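Local coordinates for protein 4-hydroxy-tetrahydrodipicolinate synthase (Aquifex aeolicus, PDB 2EHH) that probably catalyses the condensation of pyruvate with aspartate-beta-semialdehyde to 4-hydroxy-tetrahydrodipicolinate, a step of lysine biosynthesis, working as a homotetramer, at residues A[57-62]-A[92-97]; A[86-91]-A[99-104]; A[200-205]-A[212-217]. One frame throughout, in Å; residues are numbered along the deposited sequence.

Interaction 1: A[57-62]-A[92-97]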
# COMPACT_ATOMS: atom_id res chain seq x y z
N LYS A 57 8.61 -17.28 33.32
CA LYS A 57 9.53 -16.89 34.39
C LYS A 57 9.60 -15.36 34.52
O LYS A 57 9.62 -14.82 35.63
CB LYS A 57 10.93 -17.44 34.11
CG LYS A 57 11.93 -17.26 35.25
CD LYS A 57 11.54 -18.06 36.49
CE LYS A 57 12.65 -18.06 37.53
NZ LYS A 57 13.12 -16.68 37.89
N VAL A 58 9.63 -14.67 33.39
CA VAL A 58 9.69 -13.21 33.41
C VAL A 58 8.40 -12.62 33.97
O VAL A 58 8.44 -11.67 34.76
CB VAL A 58 9.94 -12.64 31.99
CG1 VAL A 58 9.63 -11.15 31.95
CG2 VAL A 58 11.40 -12.88 31.60
N ILE A 59 7.26 -13.17 33.57
CA ILE A 59 5.98 -12.69 34.05
C ILE A 59 5.89 -12.90 35.56
O ILE A 59 5.58 -11.99 36.32
CB ILE A 59 4.81 -13.42 33.36
CG1 ILE A 59 4.82 -13.10 31.86
CG2 ILE A 59 3.48 -13.01 33.98
CD1 ILE A 59 3.86 -13.96 31.03
N GLU A 60 6.19 -14.12 35.99
CA GLU A 60 6.14 -14.46 37.41
C GLU A 60 7.09 -13.56 38.20
O GLU A 60 6.75 -13.06 39.28
CB GLU A 60 6.51 -15.93 37.59
CG GLU A 60 6.53 -16.42 39.01
CD GLU A 60 6.68 -17.93 39.09
OE1 GLU A 60 7.61 -18.46 38.44
OE2 GLU A 60 5.87 -18.57 39.79
N PHE A 61 8.28 -13.32 37.65
CA PHE A 61 9.28 -12.47 38.28
C PHE A 61 8.82 -11.01 38.40
O PHE A 61 8.98 -10.38 39.44
CB PHE A 61 10.58 -12.51 37.48
CG PHE A 61 11.65 -11.59 38.00
CD1 PHE A 61 12.42 -11.94 39.10
CD2 PHE A 61 11.87 -10.35 37.40
CE1 PHE A 61 13.40 -11.08 39.59
CE2 PHE A 61 12.85 -9.48 37.88
CZ PHE A 61 13.61 -9.85 38.98
N ALA A 62 8.26 -10.48 37.32
CA ALA A 62 7.79 -9.10 37.30
C ALA A 62 6.69 -8.88 38.33
O ALA A 62 6.68 -7.86 39.02
CB ALA A 62 7.29 -8.72 35.91
N LYS A 92 -2.55 -15.37 34.67
CA LYS A 92 -3.64 -15.29 35.63
C LYS A 92 -3.15 -15.93 36.94
O LYS A 92 -3.24 -15.34 38.01
CB LYS A 92 -4.84 -16.06 35.08
CG LYS A 92 -5.90 -16.48 36.08
CD LYS A 92 -6.75 -15.32 36.54
CE LYS A 92 -7.95 -15.82 37.34
NZ LYS A 92 -8.74 -14.68 37.88
N GLU A 93 -2.62 -17.14 36.81
CA GLU A 93 -2.11 -17.91 37.93
C GLU A 93 -1.07 -17.20 38.80
O GLU A 93 -1.15 -17.26 40.03
CB GLU A 93 -1.50 -19.21 37.43
CG GLU A 93 -2.51 -20.26 37.03
CD GLU A 93 -3.27 -20.79 38.23
OE1 GLU A 93 -2.60 -21.25 39.18
OE2 GLU A 93 -4.52 -20.76 38.21
N VAL A 94 -0.11 -16.52 38.17
CA VAL A 94 0.93 -15.85 38.93
C VAL A 94 0.64 -14.42 39.38
O VAL A 94 1.52 -13.75 39.91
CB VAL A 94 2.28 -15.88 38.17
CG1 VAL A 94 2.69 -17.32 37.89
CG2 VAL A 94 2.18 -15.09 36.88
N GLY A 95 -0.59 -13.96 39.17
CA GLY A 95 -0.95 -12.62 39.63
C GLY A 95 -0.84 -11.42 38.71
O GLY A 95 -0.86 -10.28 39.18
N ALA A 96 -0.71 -11.64 37.40
CA ALA A 96 -0.61 -10.52 36.48
C ALA A 96 -1.94 -9.75 36.50
O ALA A 96 -3.00 -10.36 36.63
CB ALA A 96 -0.31 -11.02 35.06
N ASP A 97 -1.88 -8.43 36.37
CA ASP A 97 -3.08 -7.61 36.37
C ASP A 97 -3.85 -7.66 35.05
O ASP A 97 -5.06 -7.40 35.01
CB ASP A 97 -2.73 -6.16 36.69
CG ASP A 97 -2.02 -6.02 38.01
OD1 ASP A 97 -0.78 -5.83 38.02
OD2 ASP A 97 -2.70 -6.11 39.05
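Val94 projects from the end of helix 81-93 onto the flank of helix 52-66, where its two methyls rest against Ile59 and Glu60, CG2 reaching both and CG1 the glutamate. CG2 meets the branch methyl of Ile59, CG2 to CG2 at 3.8 Å, and lies 4.0 Å from Glu60 CA, so it rests against backbone as well as side chain. With chi1 at -58°, Val94 CG2 is placed between its own backbone N and carbonyl carbon, while CG1 swings toward the glutamate. CG1 lies against the methylenes of Glu60, 4.1 Å from Glu60 CB, and comes within 3.9 Å of Glu60 OE2. This last approach is van der Waals; the carboxylate has a long, weak ion pair with Lys64. Both partners cross the valine at roughly a right angle. The two helices are neighbours in the outer ring of a TIM barrel, and Val94 stands just where the second one stops. The stop is a Schellman motif: Gly95, at phi 94°, is the C-prime residue, with Gly95 N bonded to Lys92 O and Ala96 N to Ala91 O. A CB at those backbone angles would jam against the preceding carbonyl. With an alanine here in place of Val94, Ile59 CG2 and the methylenes of Glu60 would probably face a gap, leaving the glutamate chain freer to turn. Beyond the turn, Ala96 CB adds a looser touch to Ile59 CG2 at 4.4 Å. On the inner side Ile59 packs on Ala74 of strand 71-75, the strand that precedes helix 81-93.

Interaction 2: A[86-91]-A[99-104]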
# COMPACT_ATOMS: atom_id res chain seq x y z
N HIS A 86 -2.93 -21.27 27.25
CA HIS A 86 -2.05 -21.73 28.32
C HIS A 86 -1.22 -20.62 28.94
O HIS A 86 -1.14 -20.51 30.16
CB HIS A 86 -1.13 -22.85 27.82
CG HIS A 86 -1.79 -24.19 27.76
ND1 HIS A 86 -1.07 -25.37 27.72
CD2 HIS A 86 -3.10 -24.54 27.75
CE1 HIS A 86 -1.91 -26.39 27.69
NE2 HIS A 86 -3.15 -25.92 27.70
N LEU A 87 -0.60 -19.79 28.11
CA LEU A 87 0.22 -18.70 28.62
C LEU A 87 -0.62 -17.66 29.36
O LEU A 87 -0.19 -17.09 30.36
CB LEU A 87 1.00 -18.04 27.48
CG LEU A 87 2.10 -17.05 27.90
CD1 LEU A 87 3.01 -17.70 28.93
CD2 LEU A 87 2.89 -16.62 26.67
N THR A 88 -1.83 -17.41 28.86
CA THR A 88 -2.70 -16.44 29.50
C THR A 88 -3.16 -17.02 30.85
O THR A 88 -3.30 -16.29 31.83
CB THR A 88 -3.91 -16.12 28.61
OG1 THR A 88 -3.46 -15.60 27.36
CG2 THR A 88 -4.80 -15.09 29.28
N ALA A 89 -3.36 -18.33 30.89
CA ALA A 89 -3.77 -19.00 32.13
C ALA A 89 -2.66 -18.81 33.16
O ALA A 89 -2.92 -18.52 34.33
CB ALA A 89 -4.00 -20.48 31.88
N HIS A 90 -1.41 -18.97 32.72
CA HIS A 90 -0.25 -18.81 33.58
C HIS A 90 -0.20 -17.41 34.18
O HIS A 90 -0.01 -17.24 35.39
CB HIS A 90 1.04 -19.07 32.80
CG HIS A 90 2.28 -18.74 33.57
ND1 HIS A 90 2.76 -19.52 34.59
CD2 HIS A 90 3.12 -17.68 33.48
CE1 HIS A 90 3.84 -18.97 35.11
NE2 HIS A 90 4.08 -17.84 34.45
N ALA A 91 -0.37 -16.40 33.33
CA ALA A 91 -0.34 -15.01 33.77
C ALA A 91 -1.37 -14.79 34.87
O ALA A 91 -1.12 -14.11 35.86
CB ALA A 91 -0.62 -14.08 32.58
N ALA A 99 -3.57 -9.25 30.58
CA ALA A 99 -2.87 -9.99 29.54
C ALA A 99 -3.01 -9.26 28.20
O ALA A 99 -4.12 -8.91 27.80
CB ALA A 99 -3.44 -11.40 29.42
N LEU A 100 -1.89 -9.03 27.54
CA LEU A 100 -1.87 -8.37 26.23
C LEU A 100 -1.82 -9.50 25.21
O LEU A 100 -0.86 -10.27 25.17
CB LEU A 100 -0.63 -7.49 26.08
CG LEU A 100 -0.52 -6.72 24.76
CD1 LEU A 100 -1.15 -5.34 24.92
CD2 LEU A 100 0.93 -6.59 24.36
N VAL A 101 -2.86 -9.62 24.40
CA VAL A 101 -2.96 -10.68 23.41
C VAL A 101 -2.91 -10.11 22.01
O VAL A 101 -3.86 -9.47 21.56
CB VAL A 101 -4.25 -11.47 23.61
CG1 VAL A 101 -4.32 -12.62 22.62
CG2 VAL A 101 -4.33 -11.98 25.05
N VAL A 102 -1.81 -10.34 21.32
CA VAL A 102 -1.65 -9.81 19.97
C VAL A 102 -2.55 -10.52 18.96
O VAL A 102 -2.89 -11.70 19.13
CB VAL A 102 -0.17 -9.93 19.50
CG1 VAL A 102 0.20 -11.39 19.27
CG2 VAL A 102 0.05 -9.11 18.24
N VAL A 103 -2.97 -9.79 17.94
CA VAL A 103 -3.78 -10.37 16.88
C VAL A 103 -2.81 -11.34 16.21
O VAL A 103 -1.68 -10.97 15.92
CB VAL A 103 -4.22 -9.30 15.85
CG1 VAL A 103 -4.77 -9.96 14.60
CG2 VAL A 103 -5.25 -8.37 16.47
N PRO A 104 -3.24 -12.58 15.97
CA PRO A 104 -2.37 -13.58 15.32
C PRO A 104 -1.62 -13.07 14.09
O PRO A 104 -2.23 -12.55 13.15
CB PRO A 104 -3.34 -14.69 14.98
CG PRO A 104 -4.26 -14.68 16.18
CD PRO A 104 -4.52 -13.19 16.36
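Helix 81-93 and strand 98-102 come nearest in backbone at Thr88 and Ala99, whose CA atoms stand 6.5 Å apart, a spacing bridged by one methyl from each side. Those methyls supply the closest contact: Thr88 CG2 meets Ala99 CB at 3.9 Å. Chi1 of -59° turns CG2 of the threonine away from its own backbone N and sets OG1 beside that N instead, so the carbon branch is the one lowered onto Ala99. The hydroxyl reaches further along the strand, with Thr88 OG1 4.4 Å from Val101 CG2, a loose van der Waals approach of oxygen to methyl. Its polar needs are met elsewhere, by hydrogen bonds to Ala84 O one turn back in the helix and to the hydroxyl of Thr76, so a buried OG1 has two partners and its rotation is fixed. Ala99 and Val101, two residues apart on the strand, thus meet the helix on the outer face, while Leu100 between them turns away into the barrel. Small residues at the seam are consistent with the close approach of helix and strand in this right-handed beta-alpha-beta unit, strand 71-75, helix 81-93, strand 98-102, of the TIM barrel. Alongside, Thr88 also packs on Val121 and Val101 on Phe118, both of helix 111-124, and Ala99 and Val101 are backbone-bonded to Ile130 of strand 129-133.

Interaction 3: A[200-205]-A[212-217]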
# COMPACT_ATOMS: atom_id res chain seq x y z
N LYS A 200 -7.28 6.43 26.20
CA LYS A 200 -7.04 6.63 27.62
C LYS A 200 -5.58 6.55 28.08
O LYS A 200 -5.29 6.65 29.27
CB LYS A 200 -7.90 5.65 28.42
CG LYS A 200 -9.39 5.87 28.18
CD LYS A 200 -10.24 4.81 28.85
CE LYS A 200 -11.72 5.05 28.60
NZ LYS A 200 -12.56 3.95 29.17
N GLY A 201 -4.68 6.39 27.13
CA GLY A 201 -3.27 6.30 27.48
C GLY A 201 -2.44 5.73 26.35
O GLY A 201 -2.88 5.72 25.19
N VAL A 202 -1.25 5.25 26.68
CA VAL A 202 -0.36 4.68 25.69
C VAL A 202 0.49 3.54 26.24
O VAL A 202 0.87 3.54 27.41
CB VAL A 202 0.62 5.76 25.14
CG1 VAL A 202 1.43 6.37 26.29
CG2 VAL A 202 1.56 5.15 24.11
N ILE A 203 0.75 2.54 25.40
CA ILE A 203 1.64 1.45 25.77
C ILE A 203 2.83 1.90 24.93
O ILE A 203 2.89 1.65 23.72
CB ILE A 203 1.10 0.08 25.37
CG1 ILE A 203 -0.09 -0.27 26.28
CG2 ILE A 203 2.19 -0.98 25.53
CD1 ILE A 203 -0.70 -1.64 26.04
N SER A 204 3.73 2.61 25.60
CA SER A 204 4.90 3.25 25.02
C SER A 204 6.26 2.55 24.96
O SER A 204 6.56 1.67 25.77
CB SER A 204 5.08 4.60 25.75
OG SER A 204 6.34 5.20 25.51
N VAL A 205 7.06 2.98 23.99
CA VAL A 205 8.42 2.50 23.80
C VAL A 205 9.32 3.57 24.41
O VAL A 205 10.26 3.26 25.15
CB VAL A 205 8.77 2.34 22.29
CG1 VAL A 205 10.27 2.19 22.11
CG2 VAL A 205 8.05 1.12 21.72
N ARG A 212 9.29 10.02 32.99
CA ARG A 212 8.71 11.23 33.56
C ARG A 212 8.05 12.13 32.51
O ARG A 212 6.91 12.55 32.68
CB ARG A 212 9.77 12.02 34.32
CG ARG A 212 10.42 11.24 35.45
CD ARG A 212 11.56 12.02 36.09
NE ARG A 212 11.09 13.20 36.81
CZ ARG A 212 10.71 13.20 38.08
NH1 ARG A 212 10.74 12.08 38.79
NH2 ARG A 212 10.30 14.33 38.65
N GLU A 213 8.78 12.40 31.44
CA GLU A 213 8.27 13.26 30.38
C GLU A 213 7.03 12.67 29.72
O GLU A 213 6.03 13.37 29.53
CB GLU A 213 9.34 13.49 29.31
CG GLU A 213 10.57 14.26 29.78
CD GLU A 213 11.40 13.51 30.81
OE1 GLU A 213 11.38 12.26 30.82
OE2 GLU A 213 12.10 14.18 31.60
N VAL A 214 7.08 11.39 29.36
CA VAL A 214 5.94 10.76 28.72
C VAL A 214 4.75 10.82 29.66
O VAL A 214 3.63 11.11 29.25
CB VAL A 214 6.23 9.29 28.36
CG1 VAL A 214 4.97 8.62 27.84
CG2 VAL A 214 7.34 9.22 27.31
N LYS A 215 5.00 10.55 30.94
CA LYS A 215 3.94 10.59 31.94
C LYS A 215 3.28 11.96 31.92
O LYS A 215 2.06 12.07 31.96
CB LYS A 215 4.52 10.30 33.33
CG LYS A 215 3.52 10.44 34.47
CD LYS A 215 2.32 9.53 34.27
CE LYS A 215 1.35 9.65 35.44
NZ LYS A 215 0.14 8.80 35.23
N GLU A 216 4.10 13.01 31.85
CA GLU A 216 3.59 14.38 31.82
C GLU A 216 2.72 14.63 30.60
O GLU A 216 1.71 15.32 30.68
CB GLU A 216 4.75 15.38 31.84
CG GLU A 216 5.59 15.34 33.10
CD GLU A 216 6.69 16.40 33.12
OE1 GLU A 216 7.53 16.39 34.04
OE2 GLU A 216 6.71 17.25 32.20
N LEU A 217 3.12 14.08 29.45
CA LEU A 217 2.35 14.25 28.23
C LEU A 217 0.96 13.64 28.46
O LEU A 217 -0.06 14.26 28.16
CB LEU A 217 3.05 13.56 27.05
CG LEU A 217 2.40 13.51 25.66
CD1 LEU A 217 1.21 12.57 25.67
CD2 LEU A 217 1.98 14.90 25.22
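Chi1 of 174° swings Val214 CG1 opposite its backbone N and out from the helix toward Val202 and Ser204, and chi1 of 166° sets Ser204 OG anti to its own backbone N, on the side where Val214 arrives. In Val202, chi1 of 58° tucks CG1 between its backbone N and carbonyl carbon, which leaves that methyl on the side of the approaching helix. The meeting joins the eighth strand of the TIM barrel, 201-204, to helix 211-223, which follows it and packs outside. Val214 CG1 settles between two strand residues of the same face: Val202 CG1 lies 4.5 Å from Val214 CG1, an open apolar touch, and Ser204 forms the other wall. Val214 also packs on Ser5 of strand 4-8, so this part of the helix touches both the last strand and the first, where the barrel closes. Ile203, predicted to bind pyruvate, faces the opposite way, into the barrel. The serine does not spend its polarity on the helix: Ser204 OG is hydrogen-bonded to Asp188 OD1 and to Asn207 N, and the second oxygen of Asp188 takes Val205 N, which together pin the turn after the strand. Val214 sees this hydroxyl flank only as a van der Waals surface, with Ser204 OG 4.4 Å from Val214 CG1 and 4.5 Å from Val214 CG2.

From the N terminus, 57-62 opens interaction 1, which 92-97 closes across strand 71-75 and most of helix 81-93. Before it shuts, 86-91 on that helix opens interaction 2, closed by 99-104, so the two loops cross. They adjoin where the helix-ending turn delivers the chain into strand 98-102: one ties helix 81-93 to its neighbour in the outer ring, the other to the strand beneath. Interaction 3 follows in series as a short loop from the last barrel strand to the helix after it, on the opposite side of the chain's centre from interaction 2. Across the interior, Leu100 CD1 packs against Ile203 CD1 at 3.9 Å, linking interactions 2 and 3.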